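Local coordinates for protein N-acetylneuraminate lyase (Fusobacterium nucleatum subsp. nucleatum ATCC 25586, PDB 5ZKA) that is an aldolase-type lyase of the dihydrodipicolinate synthetase family, built on a TIM-barrel fold, at residues Y22-V27 and G217-T222; I43-I48 and I81-D86; D54-G59 and V88-Q93; R75-A80 and L112-L117. All coordinates share one frame; numbering follows the deposited sequence.

Interaction 1: residues Y22-V27 and G217-T222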
loop_
_atom_site.group_PDB
_atom_site.type_symbol
_atom_site.label_atom_id
_atom_site.label_comp_id
_atom_site.label_asym_id
_atom_site.label_seq_id
_atom_site.Cartn_x
_atom_site.Cartn_y
_atom_site.Cartn_z
ATOM N N TYR A 22 -4.150 7.628 -17.910
ATOM C CA TYR A 22 -3.161 7.743 -18.984
ATOM C C TYR A 22 -2.565 6.375 -19.294
ATOM O O TYR A 22 -2.061 5.701 -18.391
ATOM C CB TYR A 22 -2.004 8.670 -18.586
ATOM C CG TYR A 22 -2.321 10.142 -18.496
ATOM C CD1 TYR A 22 -3.192 10.622 -17.529
ATOM C CD2 TYR A 22 -1.698 11.059 -19.339
ATOM C CE1 TYR A 22 -3.480 11.967 -17.431
ATOM C CE2 TYR A 22 -1.970 12.414 -19.244
ATOM C CZ TYR A 22 -2.856 12.858 -18.279
ATOM O OH TYR A 22 -3.144 14.190 -18.166
ATOM N N SER A 23 -2.561 5.984 -20.567
ATOM C CA SER A 23 -1.770 4.824 -20.959
ATOM C C SER A 23 -0.310 5.228 -21.101
ATOM O O SER A 23 0.001 6.220 -21.765
ATOM C CB SER A 23 -2.259 4.247 -22.288
ATOM O OG SER A 23 -3.456 3.502 -22.115
ATOM N N ALA A 24 0.584 4.453 -20.495
ATOM C CA ALA A 24 2.004 4.565 -20.804
ATOM C C ALA A 24 2.193 3.891 -22.146
ATOM O O ALA A 24 2.159 2.659 -22.254
ATOM C CB ALA A 24 2.863 3.925 -19.717
ATOM N N LEU A 25 2.332 4.716 -23.177
ATOM C CA LEU A 25 2.221 4.260 -24.549
ATOM C C LEU A 25 3.307 3.248 -24.891
ATOM O O LEU A 25 4.500 3.517 -24.740
ATOM C CB LEU A 25 2.296 5.468 -25.479
ATOM C CG LEU A 25 2.088 5.186 -26.963
ATOM C CD1 LEU A 25 0.651 4.730 -27.188
ATOM C CD2 LEU A 25 2.403 6.434 -27.779
ATOM N N MET A 26 2.890 2.080 -25.367
ATOM C CA MET A 26 3.843 1.107 -25.875
ATOM C C MET A 26 4.225 1.435 -27.310
ATOM O O MET A 26 3.453 2.040 -28.063
ATOM C CB MET A 26 3.259 -0.297 -25.809
ATOM C CG MET A 26 2.828 -0.669 -24.408
ATOM S SD MET A 26 3.201 -2.374 -24.014
ATOM C CE MET A 26 4.984 -2.422 -24.132
ATOM N N VAL A 27 5.424 1.013 -27.694
ATOM C CA VAL A 27 6.000 1.339 -28.991
ATOM C C VAL A 27 6.337 0.038 -29.698
ATOM O O VAL A 27 6.990 -0.825 -29.105
ATOM C CB VAL A 27 7.254 2.224 -28.873
ATOM C CG1 VAL A 27 7.856 2.471 -30.268
ATOM C CG2 VAL A 27 6.892 3.533 -28.199
ATOM N N GLY A 217 -5.369 10.765 -10.915
ATOM C CA GLY A 217 -5.397 9.915 -12.086
ATOM C C GLY A 217 -4.396 8.798 -11.922
ATOM O O GLY A 217 -3.951 8.502 -10.809
ATOM N N ALA A 218 -4.039 8.191 -13.049
ATOM C CA ALA A 218 -3.134 7.054 -13.039
ATOM C C ALA A 218 -2.443 6.974 -14.388
ATOM O O ALA A 218 -3.017 7.347 -15.410
ATOM C CB ALA A 218 -3.881 5.741 -12.752
ATOM N N ILE A 219 -1.204 6.495 -14.374
ATOM C CA ILE A 219 -0.402 6.285 -15.577
ATOM C C ILE A 219 0.086 4.840 -15.529
ATOM O O ILE A 219 0.746 4.446 -14.561
ATOM C CB ILE A 219 0.780 7.271 -15.632
ATOM C CG1 ILE A 219 0.256 8.699 -15.666
ATOM C CG2 ILE A 219 1.695 6.991 -16.815
ATOM C CD1 ILE A 219 1.328 9.762 -15.254
ATOM N N GLY A 220 -0.268 4.036 -16.529
ATOM C CA GLY A 220 0.012 2.608 -16.439
ATOM C C GLY A 220 0.158 1.915 -17.774
ATOM O O GLY A 220 -0.445 2.314 -18.774
ATOM N N SER A 221 0.944 0.836 -17.775
ATOM C CA SER A 221 1.124 0.042 -18.992
ATOM C C SER A 221 -0.103 -0.792 -19.319
ATOM O O SER A 221 -0.387 -1.047 -20.498
ATOM C CB SER A 221 2.321 -0.890 -18.836
ATOM O OG SER A 221 2.157 -1.724 -17.694
ATOM N N THR A 222 -0.822 -1.272 -18.306
ATOM C CA THR A 222 -1.914 -2.184 -18.643
ATOM C C THR A 222 -3.106 -1.467 -19.249
ATOM O O THR A 222 -3.979 -2.127 -19.826
ATOM C CB THR A 222 -2.368 -2.981 -17.418
ATOM O OG1 THR A 222 -3.001 -2.110 -16.471
ATOM C CG2 THR A 222 -1.178 -3.675 -16.763
#

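Interaction 2: residues I43-I48 and I81-D86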
loop_
_atom_site.group_PDB
_atom_site.type_symbol
_atom_site.label_atom_id
_atom_site.label_comp_id
_atom_site.label_asym_id
_atom_site.label_seq_id
_atom_site.Cartn_x
_atom_site.Cartn_y
_atom_site.Cartn_z
ATOM N N ILE A 43 -1.376 1.682 -32.333
ATOM C CA ILE A 43 -1.476 1.583 -30.880
ATOM C C ILE A 43 -2.076 2.855 -30.302
ATOM O O ILE A 43 -2.909 2.812 -29.388
ATOM C CB ILE A 43 -0.095 1.286 -30.269
ATOM C CG1 ILE A 43 0.412 -0.087 -30.708
ATOM C CG2 ILE A 43 -0.158 1.372 -28.743
ATOM C CD1 ILE A 43 1.829 -0.398 -30.178
ATOM N N ILE A 44 -1.650 4.008 -30.814
ATOM C CA ILE A 44 -2.221 5.282 -30.389
ATOM C C ILE A 44 -3.721 5.315 -30.664
ATOM O O ILE A 44 -4.518 5.688 -29.794
ATOM C CB ILE A 44 -1.498 6.448 -31.093
ATOM C CG1 ILE A 44 -0.058 6.562 -30.585
ATOM C CG2 ILE A 44 -2.247 7.748 -30.871
ATOM C CD1 ILE A 44 0.856 7.370 -31.505
ATOM N N ARG A 45 -4.124 4.952 -31.889
ATOM C CA ARG A 45 -5.547 4.956 -32.225
ATOM C C ARG A 45 -6.339 4.018 -31.316
ATOM O O ARG A 45 -7.436 4.361 -30.866
ATOM C CB ARG A 45 -5.749 4.578 -33.695
ATOM C CG ARG A 45 -5.298 5.649 -34.681
ATOM C CD ARG A 45 -6.460 6.516 -35.205
ATOM N NE ARG A 45 -7.182 7.211 -34.134
ATOM C CZ ARG A 45 -6.790 8.353 -33.574
ATOM N NH1 ARG A 45 -5.667 8.943 -33.966
ATOM N NH2 ARG A 45 -7.513 8.905 -32.605
ATOM N N TYR A 46 -5.792 2.835 -31.019
ATOM C CA TYR A 46 -6.486 1.912 -30.121
ATOM C C TYR A 46 -6.690 2.529 -28.740
ATOM O O TYR A 46 -7.784 2.446 -28.171
ATOM C CB TYR A 46 -5.699 0.605 -30.016
ATOM C CG TYR A 46 -6.429 -0.508 -29.302
ATOM C CD1 TYR A 46 -7.418 -1.241 -29.947
ATOM C CD2 TYR A 46 -6.107 -0.851 -27.995
ATOM C CE1 TYR A 46 -8.084 -2.270 -29.293
ATOM C CE2 TYR A 46 -6.761 -1.867 -27.342
ATOM C CZ TYR A 46 -7.752 -2.576 -27.994
ATOM O OH TYR A 46 -8.396 -3.597 -27.331
ATOM N N ASN A 47 -5.653 3.168 -28.189
ATOM C CA ASN A 47 -5.780 3.777 -26.866
ATOM C C ASN A 47 -6.833 4.881 -26.849
ATOM O O ASN A 47 -7.657 4.958 -25.927
ATOM C CB ASN A 47 -4.428 4.327 -26.414
ATOM C CG ASN A 47 -3.598 3.284 -25.724
ATOM O OD1 ASN A 47 -3.864 2.938 -24.574
ATOM N ND2 ASN A 47 -2.600 2.757 -26.423
ATOM N N ILE A 48 -6.811 5.762 -27.845
ATOM C CA ILE A 48 -7.729 6.895 -27.835
ATOM C C ILE A 48 -9.149 6.437 -28.158
ATOM O O ILE A 48 -10.115 6.832 -27.492
ATOM C CB ILE A 48 -7.255 7.975 -28.821
ATOM C CG1 ILE A 48 -5.887 8.525 -28.407
ATOM C CG2 ILE A 48 -8.292 9.085 -28.930
ATOM C CD1 ILE A 48 -5.233 9.385 -29.508
ATOM N N ILE A 81 2.347 12.868 -31.211
ATOM C CA ILE A 81 1.541 14.086 -31.223
ATOM C C ILE A 81 0.916 14.325 -32.600
ATOM O O ILE A 81 -0.153 14.943 -32.706
ATOM C CB ILE A 81 2.374 15.289 -30.742
ATOM C CG1 ILE A 81 1.458 16.474 -30.422
ATOM C CG2 ILE A 81 3.445 15.675 -31.754
ATOM C CD1 ILE A 81 2.134 17.554 -29.613
ATOM N N ASP A 82 1.550 13.850 -33.671
ATOM C CA ASP A 82 0.923 13.970 -34.982
ATOM C C ASP A 82 -0.331 13.113 -35.061
ATOM O O ASP A 82 -1.344 13.535 -35.628
ATOM C CB ASP A 82 1.907 13.575 -36.077
ATOM C CG ASP A 82 1.298 13.659 -37.460
ATOM O OD1 ASP A 82 1.070 14.793 -37.936
ATOM O OD2 ASP A 82 1.045 12.592 -38.066
ATOM N N GLU A 83 -0.286 11.908 -34.484
ATOM C CA GLU A 83 -1.440 11.019 -34.542
ATOM C C GLU A 83 -2.510 11.410 -33.529
ATOM O O GLU A 83 -3.708 11.378 -33.843
ATOM C CB GLU A 83 -0.996 9.577 -34.309
ATOM C CG GLU A 83 -2.107 8.566 -34.508
ATOM C CD GLU A 83 -2.621 8.529 -35.935
ATOM O OE1 GLU A 83 -1.816 8.711 -36.873
ATOM O OE2 GLU A 83 -3.834 8.302 -36.119
ATOM N N ALA A 84 -2.100 11.770 -32.309
ATOM C CA ALA A 84 -3.065 12.056 -31.252
ATOM C C ALA A 84 -3.688 13.438 -31.393
ATOM O O ALA A 84 -4.844 13.629 -30.991
ATOM C CB ALA A 84 -2.401 11.925 -29.879
ATOM N N LYS A 85 -2.945 14.400 -31.945
ATOM C CA LYS A 85 -3.391 15.795 -32.096
ATOM C C LYS A 85 -3.781 16.321 -30.715
ATOM O O LYS A 85 -3.012 16.132 -29.756
ATOM C CB LYS A 85 -4.472 15.840 -33.162
ATOM C CG LYS A 85 -3.934 15.425 -34.522
ATOM C CD LYS A 85 -4.948 15.564 -35.628
ATOM C CE LYS A 85 -4.254 15.535 -36.980
ATOM N NZ LYS A 85 -3.383 14.333 -37.124
ATOM N N ASP A 86 -4.936 16.972 -30.556
ATOM C CA ASP A 86 -5.382 17.482 -29.264
ATOM C C ASP A 86 -6.572 16.698 -28.708
ATOM O O ASP A 86 -7.364 17.238 -27.934
ATOM C CB ASP A 86 -5.730 18.967 -29.374
#

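Interaction 3: residues D54-G59 and V88-Q93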
loop_
_atom_site.group_PDB
_atom_site.type_symbol
_atom_site.label_atom_id
_atom_site.label_comp_id
_atom_site.label_asym_id
_atom_site.label_seq_id
_atom_site.Cartn_x
_atom_site.Cartn_y
_atom_site.Cartn_z
ATOM N N ASP A 54 -7.903 9.085 -21.056
ATOM C CA ASP A 54 -7.869 10.536 -20.951
ATOM C C ASP A 54 -6.548 11.129 -21.428
ATOM O O ASP A 54 -6.502 12.323 -21.732
ATOM C CB ASP A 54 -8.117 10.956 -19.496
ATOM C CG ASP A 54 -9.408 10.378 -18.944
ATOM O OD1 ASP A 54 -10.469 10.693 -19.513
ATOM O OD2 ASP A 54 -9.365 9.605 -17.959
ATOM N N GLY A 55 -5.485 10.335 -21.499
ATOM C CA GLY A 55 -4.194 10.881 -21.878
ATOM C C GLY A 55 -3.244 9.783 -22.291
ATOM O O GLY A 55 -3.511 8.592 -22.097
ATOM N N LEU A 56 -2.129 10.203 -22.894
ATOM C CA LEU A 56 -1.031 9.307 -23.231
ATOM C C LEU A 56 0.238 9.811 -22.561
ATOM O O LEU A 56 0.530 11.011 -22.607
ATOM C CB LEU A 56 -0.825 9.209 -24.748
ATOM C CG LEU A 56 -1.966 8.565 -25.540
ATOM C CD1 LEU A 56 -1.693 8.643 -27.035
ATOM C CD2 LEU A 56 -2.176 7.116 -25.107
ATOM N N TYR A 57 0.965 8.896 -21.923
ATOM C CA TYR A 57 2.270 9.160 -21.333
ATOM C C TYR A 57 3.319 8.599 -22.284
ATOM O O TYR A 57 3.464 7.379 -22.404
ATOM C CB TYR A 57 2.350 8.512 -19.955
ATOM C CG TYR A 57 3.546 8.878 -19.135
ATOM C CD1 TYR A 57 3.562 10.040 -18.376
ATOM C CD2 TYR A 57 4.642 8.026 -19.066
ATOM C CE1 TYR A 57 4.661 10.357 -17.580
ATOM C CE2 TYR A 57 5.735 8.337 -18.281
ATOM C CZ TYR A 57 5.737 9.501 -17.545
ATOM O OH TYR A 57 6.827 9.797 -16.756
ATOM N N VAL A 58 4.013 9.483 -22.997
ATOM C CA VAL A 58 4.870 9.088 -24.110
ATOM C C VAL A 58 6.321 9.126 -23.654
ATOM O O VAL A 58 6.763 10.107 -23.044
ATOM C CB VAL A 58 4.653 10.000 -25.327
ATOM C CG1 VAL A 58 5.472 9.498 -26.510
ATOM C CG2 VAL A 58 3.156 10.053 -25.692
ATOM N N GLY A 59 7.057 8.055 -23.941
ATOM C CA GLY A 59 8.469 8.001 -23.625
ATOM C C GLY A 59 8.792 7.478 -22.246
ATOM O O GLY A 59 9.898 7.725 -21.755
ATOM N N VAL A 88 -6.504 13.957 -26.691
ATOM C CA VAL A 88 -6.261 13.525 -25.322
ATOM C C VAL A 88 -5.106 14.344 -24.759
ATOM O O VAL A 88 -4.384 15.030 -25.490
ATOM C CB VAL A 88 -5.945 12.018 -25.239
ATOM C CG1 VAL A 88 -7.146 11.186 -25.718
ATOM C CG2 VAL A 88 -4.719 11.700 -26.089
ATOM N N ASN A 89 -4.941 14.276 -23.440
ATOM C CA ASN A 89 -3.764 14.880 -22.825
ATOM C C ASN A 89 -2.511 14.123 -23.244
ATOM O O ASN A 89 -2.533 12.906 -23.446
ATOM C CB ASN A 89 -3.859 14.858 -21.301
ATOM C CG ASN A 89 -4.891 15.824 -20.757
ATOM O OD1 ASN A 89 -4.823 17.028 -20.997
ATOM N ND2 ASN A 89 -5.859 15.293 -20.011
ATOM N N LEU A 90 -1.397 14.847 -23.338
ATOM C CA LEU A 90 -0.112 14.233 -23.636
ATOM C C LEU A 90 0.922 14.701 -22.629
ATOM O O LEU A 90 1.048 15.904 -22.387
ATOM C CB LEU A 90 0.360 14.596 -25.041
ATOM C CG LEU A 90 -0.472 14.108 -26.220
ATOM C CD1 LEU A 90 0.119 14.671 -27.485
ATOM C CD2 LEU A 90 -0.462 12.605 -26.267
ATOM N N ILE A 91 1.675 13.753 -22.072
ATOM C CA ILE A 91 2.845 14.029 -21.244
ATOM C C ILE A 91 4.050 13.395 -21.924
ATOM O O ILE A 91 3.981 12.239 -22.360
ATOM C CB ILE A 91 2.688 13.478 -19.813
ATOM C CG1 ILE A 91 1.485 14.099 -19.096
ATOM C CG2 ILE A 91 3.995 13.707 -18.985
ATOM C CD1 ILE A 91 1.079 13.313 -17.819
ATOM N N ALA A 92 5.152 14.140 -22.013
ATOM C CA ALA A 92 6.370 13.636 -22.629
ATOM C C ALA A 92 7.406 13.396 -21.542
ATOM O O ALA A 92 7.844 14.343 -20.880
ATOM C CB ALA A 92 6.903 14.625 -23.675
ATOM N N GLN A 93 7.794 12.134 -21.357
ATOM C CA GLN A 93 8.858 11.783 -20.419
ATOM C C GLN A 93 10.207 11.992 -21.101
ATOM O O GLN A 93 10.505 11.327 -22.098
ATOM C CB GLN A 93 8.690 10.335 -19.960
ATOM C CG GLN A 93 9.386 9.995 -18.633
ATOM C CD GLN A 93 10.882 9.885 -18.775
ATOM O OE1 GLN A 93 11.635 10.355 -17.929
ATOM N NE2 GLN A 93 11.325 9.266 -19.856
#

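Interaction 4: residues R75-A80 and L112-L117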
loop_
_atom_site.group_PDB
_atom_site.type_symbol
_atom_site.label_atom_id
_atom_site.label_comp_id
_atom_site.label_asym_id
_atom_site.label_seq_id
_atom_site.Cartn_x
_atom_site.Cartn_y
_atom_site.Cartn_z
ATOM N N ARG A 75 11.662 10.571 -32.704
ATOM C CA ARG A 75 10.711 10.127 -33.717
ATOM C C ARG A 75 9.422 9.612 -33.080
ATOM O O ARG A 75 8.326 9.837 -33.608
ATOM C CB ARG A 75 11.344 9.050 -34.597
ATOM C CG ARG A 75 10.453 8.615 -35.761
ATOM C CD ARG A 75 10.425 9.665 -36.880
ATOM N NE ARG A 75 9.368 9.410 -37.864
ATOM C CZ ARG A 75 8.401 10.274 -38.172
ATOM N NH1 ARG A 75 8.356 11.463 -37.584
ATOM N NH2 ARG A 75 7.475 9.955 -39.073
ATOM N N VAL A 76 9.530 8.920 -31.941
ATOM C CA VAL A 76 8.332 8.498 -31.211
ATOM C C VAL A 76 7.500 9.710 -30.811
ATOM O O VAL A 76 6.276 9.731 -30.986
ATOM C CB VAL A 76 8.720 7.657 -29.982
ATOM C CG1 VAL A 76 7.518 7.471 -29.049
ATOM C CG2 VAL A 76 9.280 6.312 -30.422
ATOM N N PHE A 77 8.154 10.743 -30.271
ATOM C CA PHE A 77 7.434 11.948 -29.865
ATOM C C PHE A 77 6.755 12.617 -31.053
ATOM O O PHE A 77 5.636 13.130 -30.926
ATOM C CB PHE A 77 8.379 12.945 -29.191
ATOM C CG PHE A 77 8.820 12.548 -27.805
ATOM C CD1 PHE A 77 7.895 12.280 -26.803
ATOM C CD2 PHE A 77 10.166 12.498 -27.491
ATOM C CE1 PHE A 77 8.311 11.926 -25.526
ATOM C CE2 PHE A 77 10.591 12.157 -26.202
ATOM C CZ PHE A 77 9.662 11.871 -25.223
ATOM N N GLU A 78 7.431 12.656 -32.209
ATOM C CA GLU A 78 6.832 13.267 -33.403
ATOM C C GLU A 78 5.557 12.549 -33.821
ATOM O O GLU A 78 4.529 13.180 -34.102
ATOM C CB GLU A 78 7.798 13.239 -34.587
ATOM C CG GLU A 78 9.127 13.861 -34.397
ATOM C CD GLU A 78 10.017 13.623 -35.602
ATOM O OE1 GLU A 78 9.473 13.430 -36.717
ATOM O OE2 GLU A 78 11.257 13.609 -35.429
ATOM N N ILE A 79 5.636 11.228 -33.954
ATOM C CA ILE A 79 4.490 10.450 -34.410
ATOM C C ILE A 79 3.339 10.570 -33.419
ATOM O O ILE A 79 2.185 10.793 -33.805
ATOM C CB ILE A 79 4.905 8.984 -34.632
ATOM C CG1 ILE A 79 5.921 8.906 -35.778
ATOM C CG2 ILE A 79 3.686 8.091 -34.921
ATOM C CD1 ILE A 79 6.777 7.654 -35.741
ATOM N N ALA A 80 3.641 10.457 -32.121
ATOM C CA ALA A 80 2.577 10.427 -31.120
ATOM C C ALA A 80 1.718 11.686 -31.183
ATOM O O ALA A 80 0.484 11.601 -31.223
ATOM C CB ALA A 80 3.167 10.240 -29.719
ATOM N N LEU A 112 7.376 20.774 -30.447
ATOM C CA LEU A 112 6.355 19.976 -31.125
ATOM C C LEU A 112 4.952 20.297 -30.629
ATOM O O LEU A 112 3.985 20.065 -31.355
ATOM C CB LEU A 112 6.626 18.477 -30.937
ATOM C CG LEU A 112 7.773 17.800 -31.699
ATOM C CD1 LEU A 112 7.861 16.334 -31.315
ATOM C CD2 LEU A 112 7.657 17.942 -33.214
ATOM N N GLY A 113 4.816 20.807 -29.410
ATOM C CA GLY A 113 3.507 21.177 -28.908
ATOM C C GLY A 113 3.067 20.430 -27.665
ATOM O O GLY A 113 1.930 20.594 -27.211
ATOM N N TYR A 114 3.940 19.599 -27.105
ATOM C CA TYR A 114 3.637 18.978 -25.824
ATOM C C TYR A 114 3.583 20.048 -24.742
ATOM O O TYR A 114 4.428 20.945 -24.690
ATOM C CB TYR A 114 4.681 17.925 -25.460
ATOM C CG TYR A 114 4.612 16.626 -26.239
ATOM C CD1 TYR A 114 5.168 16.528 -27.514
ATOM C CD2 TYR A 114 4.020 15.488 -25.686
ATOM C CE1 TYR A 114 5.122 15.346 -28.228
ATOM C CE2 TYR A 114 3.979 14.295 -26.389
ATOM C CZ TYR A 114 4.532 14.229 -27.660
ATOM O OH TYR A 114 4.499 13.044 -28.364
ATOM N N LYS A 115 2.574 19.956 -23.877
ATOM C CA LYS A 115 2.298 20.989 -22.890
ATOM C C LYS A 115 2.630 20.530 -21.484
ATOM O O LYS A 115 2.313 21.228 -20.518
ATOM C CB LYS A 115 0.832 21.431 -22.975
ATOM C CG LYS A 115 0.539 22.340 -24.168
ATOM C CD LYS A 115 1.494 23.524 -24.176
ATOM C CE LYS A 115 1.263 24.440 -25.371
ATOM N NZ LYS A 115 -0.057 25.133 -25.312
ATOM N N CYS A 116 3.259 19.368 -21.349
ATOM C CA CYS A 116 3.671 18.896 -20.041
ATOM C C CYS A 116 4.773 17.869 -20.238
ATOM O O CYS A 116 4.676 17.010 -21.126
ATOM C CB CYS A 116 2.497 18.289 -19.267
ATOM S SG CYS A 116 2.933 17.902 -17.557
ATOM N N LEU A 117 5.813 17.977 -19.415
ATOM C CA LEU A 117 6.944 17.062 -19.401
ATOM C C LEU A 117 6.875 16.182 -18.167
ATOM O O LEU A 117 6.177 16.482 -17.199
ATOM C CB LEU A 117 8.281 17.816 -19.377
ATOM C CG LEU A 117 8.561 18.877 -20.440
ATOM C CD1 LEU A 117 9.964 19.470 -20.223
ATOM C CD2 LEU A 117 8.445 18.267 -21.810
#

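Interaction 1: residues Y22-V27 and G217-T222
Tyr22 and Ile219 lie side by side where strands 20-24 and 217-220 of a TIM barrel meet, so this parallel pair closes the barrel on itself. Three backbone hydrogen bonds do the joining. Tyr22 N donates to Ala218 O at 2.8 Å, and Tyr22 O accepts from Gly220 N at 3.1 Å, so one residue grips both neighbours of Ile219, the usual parallel pattern. Ala24 N continues the series to Gly220 O at 2.9 Å; that bond is almost straight at the hydrogen (170°), although the donor stands well above the carbonyl plane.

On the inner face of the barrel, Ile219 CG1 packs against Tyr22 CB at 3.7 Å. With CG anti to its carbonyl carbon (chi1 -71°), the tyrosine ring leads off from strand 217-220 to meet Phe200. The ring fills space inside the barrel while its hydroxyl is satisfied by Met18 O. Ser23 turns to the outer face, and Gly220 beside it adds no side chain there, which leaves room for the covering helices: Ser23 OG pairs with Asn47 OD1 of helix 37-49. Past the last bond, the methyl carbon Ala24 CB rests 3.8 Å from Gly220 O.

Interaction 2: residues I43-I48 and I81-D86
Arg45 and Glu83 supply the polar half of this contact between two barrel helices, 37-49 and 70-84. Arg45 NH1 forms a salt bridge with Glu83 OE2 at 2.9 Å, close to straight (162° at the hydrogen), and meets the carboxylate oxygen on its anti side. The same nitrogen donates to the backbone Glu83 O at 3.1 Å, a more bent bond with the donor above the carbonyl plane. Both acceptors lie close to the guanidinium plane, so one NH1 grips side chain and main chain of one residue and should limit rotation of the arginine end. Glu83 CG stands anti to the backbone N (chi1 -173°) and the chain bends at chi2, bringing OE2 round to Arg45 with the carboxylate turned 55° from the guanidinium plane. Arginine suits a place beside the C-terminal turn of helix 70-84, whose carbonyls would probably attract positive charge. Second partners extend the charge network: Glu83 OE1 pairs with Arg41, and Arg45 NE with Asp49.

The apolar half is branched aliphatic against small or slender groups. Ile44 CG2 touches the methylene Glu83 CG at 3.7 Å, and Ile48 CD1 reaches Ala84 CB at 3.8 Å, the short alanine admitting the longer isoleucine.

The two helices sit side by side outside the barrel; Ile44 also packs on Leu56 of strand 55-58, putting the apolar seam toward the sheet and the ion pairs farther out.

Interaction 3: residues D54-G59 and V88-Q93
Gln93 and Gly59 meet where two neighbouring parallel strands, 55-58 and 89-93, come to their C-terminal ends. Gln93 CG is anti to the backbone N (chi1 -159°), and the chain then bends at chi2, which folds the amide back across to the other segment. Its CB lies 3.4 Å from Gly59 O; CG comes within 3.2 Å of Tyr57 OH; and at the tip NE2 donates to Gly59 O at 2.8 Å, with that oxygen near the amide plane. The other amide atom, OE1, accepts from the backbone N of both Gly95 and Val120, so the glutamine's donor and acceptor together tie several main-chain segments. Gly59 has positive phi (89°), which suits glycine because no CB presses on the preceding carbonyl or on Gln93 O. Tyr57 OH is in turn hydrogen-bonded to Ser118 OG.

Farther back, Tyr57 CE1 packs on Ile91 CG2 at 3.7 Å on the face turned into the barrel. The opposite face carries aliphatic residues suited to a helix cover: Leu90 CD2 presses against Leu56 CB at 3.7 Å, while Val58 and Ala92 meet Phe77. Five backbone hydrogen bonds alternate between the strands, the first from Asn89 N to Asp54 O at 3.0 Å, the last from Gln93 N to Val58 O.

Two adjacent parallel strands in register, linked through helix 70-84, form the beta-alpha-beta crossover from which a TIM barrel is built.

Interaction 4: residues R75-A80 and L112-L117
Phe77 and Tyr114 form a T-shaped pair, the edge of the phenylalanine ring directed at the face of the tyrosine, with centroids 5.7 Å apart and planes at 80°. Phe77 also contributes its main chain: Tyr114 OH donates to Phe77 O at 2.8 Å, approaching in the carbonyl plane on a lone pair. One tyrosine thus engages both the ring and the carbonyl of the same helical residue, as suits an aromatic body with a hydroxyl end. A chi1 of -74° sets Tyr114 CG beside the backbone N and sends the ring from the loop toward helix 70-84.

The next residue, Glu78, is met by Leu112: CD1 of the leucine lies 3.8 Å from Glu78 N and 4.1 Å from Glu78 CG, so a methyl group covers the backbone and the aliphatic stem of the glutamate. The carboxylate beyond is bonded through OE2 to Tyr108 OH. Ala80, one turn on from Phe77, places CB 3.4 Å from Tyr114 OH, and its small methyl lets the hydroxyl lie close to the helix.

Gly113 ends helix 99-112 in a Schellman motif; having no CB to jam against the preceding carbonyl, it suits the positive phi (119°). Val109 of helix 99-112 touches the side chains of Phe77 and Tyr114, and Val58 those of Ala80 and Tyr114, so the contact joins helix 70-84 to the end of helix 99-112 and its loop, over strand 55-58.

Interactions 1 and 3 belong to the buried barrel wall: both are parallel strand pairs held by backbone hydrogen bonds, and they are joined because strands 20-24 and 55-58 are neighbours, with Ser23 O close to Tyr57 N. Interactions 2 and 4 lie farther out and both use helix 70-84, interaction 2 pairing it with helix 37-49, interaction 4 with the loop after helix 99-112. Their chemistry differs with depth: interaction 2, partly exposed, combines a salt bridge with an aliphatic seam, whereas interaction 4 is buried and combines an aromatic pair, one hydroxyl-to-carbonyl bond and leucine packing. The layers interlock through Ile48 on Val88, between interactions 2 and 3, and through a probable hydrogen bond from Ala92 N to Cys116 O, between interactions 3 and 4.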